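Local coordinates for protein 3'3'-cGAMP-specific phosphodiesterase 3 (Vibrio cholerae O1 biovar El Tor str. N16961, PDB 5Z7C) that is a phosphodiesterase-type protein of the HD-domain family with a largely helical fold, at residues 129-132 with 133-137. The protein carries 2 engineered substitutions. Sequence-based numbering, arbitrary orientation.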
loop_
_atom_site.group_PDB
_atom_site.type_symbol
_atom_site.label_atom_id
_atom_site.label_comp_id
_atom_site.label_asym_id
_atom_site.label_seq_id
_atom_site.Cartn_x
_atom_site.Cartn_y
_atom_site.Cartn_z
ATOM N N ILE A 129 7.699 10.173 29.614
ATOM C CA ILE A 129 7.571 8.899 30.247
ATOM C C ILE A 129 6.327 8.851 31.081
ATOM O O ILE A 129 5.618 7.877 31.059
ATOM C CB ILE A 129 8.765 8.622 31.099
ATOM C CG1 ILE A 129 10.003 8.763 30.255
ATOM C CG2 ILE A 129 8.697 7.248 31.673
ATOM C CD1 ILE A 129 10.196 7.679 29.285
ATOM N N LEU A 130 6.073 9.884 31.838
ATOM C CA LEU A 130 4.919 9.852 32.677
ATOM C C LEU A 130 3.680 9.807 31.841
ATOM O O LEU A 130 2.766 9.076 32.120
ATOM C CB LEU A 130 4.907 11.053 33.593
ATOM C CG LEU A 130 5.964 10.916 34.663
ATOM C CD1 LEU A 130 5.901 12.041 35.588
ATOM C CD2 LEU A 130 5.798 9.653 35.393
ATOM N N THR A 131 3.646 10.615 30.809
ATOM C CA THR A 131 2.520 10.645 29.921
ATOM C C THR A 131 2.319 9.361 29.178
ATOM O O THR A 131 1.214 8.943 28.990
ATOM C CB THR A 131 2.670 11.758 28.947
ATOM O OG1 THR A 131 3.099 12.910 29.660
ATOM C CG2 THR A 131 1.376 12.065 28.327
ATOM N N THR A 132 3.382 8.757 28.714
ATOM C CA THR A 132 3.243 7.499 28.008
ATOM C C THR A 132 2.726 6.409 28.915
ATOM O O THR A 132 2.021 5.525 28.499
ATOM C CB THR A 132 4.457 7.097 27.126
ATOM O OG1 THR A 132 5.634 6.991 27.906
ATOM C CG2 THR A 132 4.679 8.043 26.034
ATOM N N ILE A 133 3.127 6.462 30.163
ATOM C CA ILE A 133 2.652 5.512 31.128
ATOM C C ILE A 133 1.177 5.700 31.357
ATOM O O ILE A 133 0.462 4.752 31.535
ATOM C CB ILE A 133 3.455 5.578 32.412
ATOM C CG1 ILE A 133 4.800 4.942 32.183
ATOM C CG2 ILE A 133 2.820 4.797 33.501
ATOM C CD1 ILE A 133 5.679 5.003 33.341
ATOM N N ASP A 134 0.732 6.928 31.390
ATOM C CA ASP A 134 -0.651 7.176 31.665
ATOM C C ASP A 134 -1.536 6.609 30.596
ATOM O O ASP A 134 -2.566 6.063 30.876
ATOM C CB ASP A 134 -0.883 8.658 31.767
ATOM C CG ASP A 134 -0.683 9.174 33.145
ATOM O OD1 ASP A 134 -0.593 8.381 34.085
ATOM O OD2 ASP A 134 -0.623 10.388 33.303
ATOM N N ILE A 135 -1.135 6.773 29.356
ATOM C CA ILE A 135 -1.843 6.237 28.218
ATOM C C ILE A 135 -1.862 4.724 28.216
ATOM O O ILE A 135 -2.799 4.120 27.792
ATOM C CB ILE A 135 -1.312 6.825 26.932
ATOM C CG1 ILE A 135 -1.738 8.266 26.852
ATOM C CG2 ILE A 135 -1.875 6.145 25.743
ATOM C CD1 ILE A 135 -0.946 9.048 25.929
ATOM N N LEU A 136 -0.771 4.142 28.640
ATOM C CA LEU A 136 -0.597 2.719 28.606
ATOM C C LEU A 136 -1.616 2.061 29.501
ATOM O O LEU A 136 -1.858 0.886 29.413
ATOM C CB LEU A 136 0.782 2.398 29.125
ATOM C CG LEU A 136 1.250 0.970 29.278
ATOM C CD1 LEU A 136 1.288 0.313 27.967
ATOM C CD2 LEU A 136 2.568 0.926 29.875
ATOM N N LYS A 137 -2.020 2.758 30.527
ATOM C CA LYS A 137 -2.652 2.070 31.606
ATOM C C LYS A 137 -4.090 2.010 31.300
ATOM O O LYS A 137 -4.825 1.213 31.826
ATOM C CB LYS A 137 -2.405 2.808 32.898
ATOM C CG LYS A 137 -1.079 2.463 33.501
ATOM C CD LYS A 137 -0.984 2.902 34.924
ATOM C CE LYS A 137 -0.110 1.960 35.709
ATOM N NZ LYS A 137 -0.853 0.796 36.251
#
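Ile-133 lies one helical turn after Ile-129, and the end of its longer arm meets the short branch of the earlier isoleucine: the methyl CD1 of Ile-133 comes to 4.1 Å from CG2 of Ile-129, the side chains crossing at a slant. In Ile-133, CG1 stands beside its own backbone N (chi1 -74°), which turns the chain back along the preceding turn and lets CD1 meet that methyl. Both beta-branched residues keep CG1 anti to the carbonyl carbon, a choice that suits a helix.

Beneath the side chains runs regular alpha-helical i to i+4 bonding. Ile-133 N gives its hydrogen to Ile-129 O at 3.0 Å, and Asp-134 N to Leu-130 O at 3.0 Å. Ile-135 N reaches Thr-131 O at 3.2 Å with the straightest N-H...O angle of the four, 164°, and Leu-136 N reaches Thr-132 O at 3.1 Å.

The two threonines turn their hydroxyls back into the preceding turn, where OG1 of Thr-131 bonds to Glu-127 O and OG1 of Thr-132 to Arg-128 O. Pairing with the backbone in this way lets Thr-132, which is buried, keep a polar group beside apolar side chains of helix 108-118. Asp-134 is exposed, where a charged carboxylate is readily hydrated, though apolar Leu-130 and Ile-133 also lie at the surface.

Helix 125-137 packs against helix 108-118, the contact lying at the surface with its centre about 31 Å from the centre of the chain: the side chain of Thr-132 packs on Ile-115 and Val-116, Ile-135 also on Ile-115, and Leu-136 on Leu-108.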